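Local coordinates for macrophage migration inhibitory factor-like protein (Entamoeba histolytica, PDB 6CUQ), which belongs to the macrophage migration inhibitory factor family, whose compact alpha/beta subunits assemble into a trimer, at residues B[85-90]-B[102-107]. Sequence-based numbering, arbitrary orientation.
Sequences DRYCKL and IYLNFT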
# COMPACT_ATOMS: atom_id res chain seq x y z
N ASP B 85 -18.10 4.09 7.42
CA ASP B 85 -18.87 5.32 7.59
C ASP B 85 -18.01 6.45 8.17
O ASP B 85 -18.08 7.59 7.69
CB ASP B 85 -20.09 5.04 8.48
CG ASP B 85 -20.91 6.29 8.74
OD1 ASP B 85 -21.08 6.68 9.91
OD2 ASP B 85 -21.37 6.90 7.75
N ARG B 86 -17.18 6.15 9.17
CA ARG B 86 -16.40 7.21 9.81
C ARG B 86 -15.29 7.74 8.90
O ARG B 86 -15.03 8.94 8.88
CB ARG B 86 -15.85 6.72 11.15
CG ARG B 86 -16.97 6.45 12.14
CD ARG B 86 -16.56 6.61 13.57
NE ARG B 86 -16.25 7.99 13.91
CZ ARG B 86 -15.58 8.35 15.00
NH1 ARG B 86 -15.15 7.42 15.84
NH2 ARG B 86 -15.32 9.63 15.24
N TYR B 87 -14.60 6.85 8.18
CA TYR B 87 -13.56 7.31 7.26
C TYR B 87 -14.15 8.10 6.09
O TYR B 87 -13.53 9.07 5.62
CB TYR B 87 -12.76 6.12 6.73
CG TYR B 87 -11.65 5.70 7.65
CD1 TYR B 87 -10.54 6.51 7.83
CD2 TYR B 87 -11.70 4.49 8.33
CE1 TYR B 87 -9.52 6.14 8.67
CE2 TYR B 87 -10.68 4.10 9.17
CZ TYR B 87 -9.59 4.94 9.34
OH TYR B 87 -8.56 4.58 10.16
N CYS B 88 -15.30 7.67 5.57
CA CYS B 88 -15.91 8.42 4.47
C CYS B 88 -16.38 9.79 4.94
O CYS B 88 -16.24 10.78 4.21
CB CYS B 88 -17.06 7.61 3.86
SG CYS B 88 -16.49 6.20 2.86
N LYS B 89 -16.90 9.87 6.17
CA LYS B 89 -17.28 11.17 6.71
C LYS B 89 -16.06 12.04 6.94
O LYS B 89 -16.10 13.26 6.72
CB LYS B 89 -18.09 11.00 7.99
N LEU B 90 -14.95 11.42 7.35
CA LEU B 90 -13.71 12.17 7.59
C LEU B 90 -13.13 12.75 6.29
O LEU B 90 -12.81 13.94 6.23
CB LEU B 90 -12.69 11.28 8.30
CG LEU B 90 -11.33 11.97 8.39
CD1 LEU B 90 -11.53 13.23 9.20
CD2 LEU B 90 -10.21 11.09 8.97
N ILE B 102 -14.43 6.55 -2.75
CA ILE B 102 -13.54 6.01 -1.72
C ILE B 102 -13.74 4.50 -1.65
O ILE B 102 -14.87 4.03 -1.46
CB ILE B 102 -13.80 6.64 -0.34
CG1 ILE B 102 -13.61 8.15 -0.40
CG2 ILE B 102 -12.96 5.95 0.73
CD1 ILE B 102 -14.02 8.88 0.84
N TYR B 103 -12.65 3.75 -1.79
CA TYR B 103 -12.66 2.31 -1.53
C TYR B 103 -11.87 2.02 -0.26
O TYR B 103 -10.88 2.69 0.05
CB TYR B 103 -12.07 1.52 -2.69
CG TYR B 103 -13.01 1.22 -3.82
CD1 TYR B 103 -14.38 1.28 -3.64
CD2 TYR B 103 -12.53 0.86 -5.07
CE1 TYR B 103 -15.24 1.00 -4.68
CE2 TYR B 103 -13.37 0.59 -6.11
CZ TYR B 103 -14.73 0.66 -5.92
OH TYR B 103 -15.56 0.37 -6.99
N LEU B 104 -12.32 1.01 0.47
CA LEU B 104 -11.61 0.55 1.66
C LEU B 104 -11.40 -0.95 1.59
O LEU B 104 -12.18 -1.69 0.96
CB LEU B 104 -12.39 0.90 2.92
CG LEU B 104 -12.62 2.37 3.21
CD1 LEU B 104 -13.98 2.82 2.67
CD2 LEU B 104 -12.52 2.62 4.72
N ASN B 105 -10.34 -1.40 2.26
CA ASN B 105 -10.00 -2.80 2.40
C ASN B 105 -9.70 -3.11 3.86
O ASN B 105 -9.08 -2.30 4.57
CB ASN B 105 -8.78 -3.17 1.54
CG ASN B 105 -9.18 -3.67 0.16
OD1 ASN B 105 -8.37 -4.24 -0.57
ND2 ASN B 105 -10.45 -3.48 -0.20
N PHE B 106 -10.15 -4.28 4.31
CA PHE B 106 -9.96 -4.72 5.69
C PHE B 106 -9.26 -6.07 5.68
O PHE B 106 -9.68 -6.99 4.98
CB PHE B 106 -11.29 -4.80 6.42
CG PHE B 106 -12.07 -3.53 6.38
CD1 PHE B 106 -11.83 -2.53 7.31
CD2 PHE B 106 -13.00 -3.30 5.38
CE1 PHE B 106 -12.53 -1.35 7.27
CE2 PHE B 106 -13.70 -2.12 5.32
CZ PHE B 106 -13.46 -1.14 6.27
N THR B 107 -8.19 -6.17 6.47
CA THR B 107 -7.33 -7.35 6.44
C THR B 107 -6.89 -7.65 7.86
O THR B 107 -6.26 -6.82 8.52
CB THR B 107 -6.13 -7.10 5.53
OG1 THR B 107 -6.58 -6.66 4.24
CG2 THR B 107 -5.34 -8.38 5.34
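L104, which sends its side chain from strand 102-107 toward helix 85-90, has its carbonyl O held by the side-chain amide of the next residue: N105 ND2 donates to L104 O over 2.7 Å, with an N-H...O angle of 155°. The donor sits above the carbonyl plane, whereas the oxygen lies close to the plane of the N105 amide, so the bond restrains the rotation of that amide; a weak bond joins its OD1 to K71 of the second subunit. No hydrogen bond runs between segments 85-90 and 102-107, and apolar side chains make the contact. The two methyls of L104 divide the work: CD2 comes 4.0 Å from Y87 CB and 4.1 Å from Y87 CD2, meeting the ring obliquely, while CD1 approaches C88 SG at 4.2 Å. A forked leucine suits a place where two helix residues must be met at once. Two residues back along the strand, I102 lays both its methyl-bearing branches against one side of C88. I102 CG2 lies 4.1 Å from C88 SG; chi1 (-59°) sets CG1 anti to the carbonyl carbon, and the extended chi2 (172°) carries I102 CD1 out to C88 CA at 4.1 Å. The small C88 is consistent with the close approach here, its CA 7.1 Å from I102 CA. The larger side chain of Y87 also packs on I68 and I70 of strand 66-72, I14 and L36, and its hydroxyl is hydrogen-bonded to S32 of helix 22-40. On the strand, Y103 points away from the helix, and residues 103-105 pair antiparallel with a strand of the second subunit. Helix 80-95 thus packs over the sheet as the crossover of the beta-alpha-beta unit 66-72, 80-95, 102-108, an arrangement characteristic of the MIF fold and its intersubunit sheets.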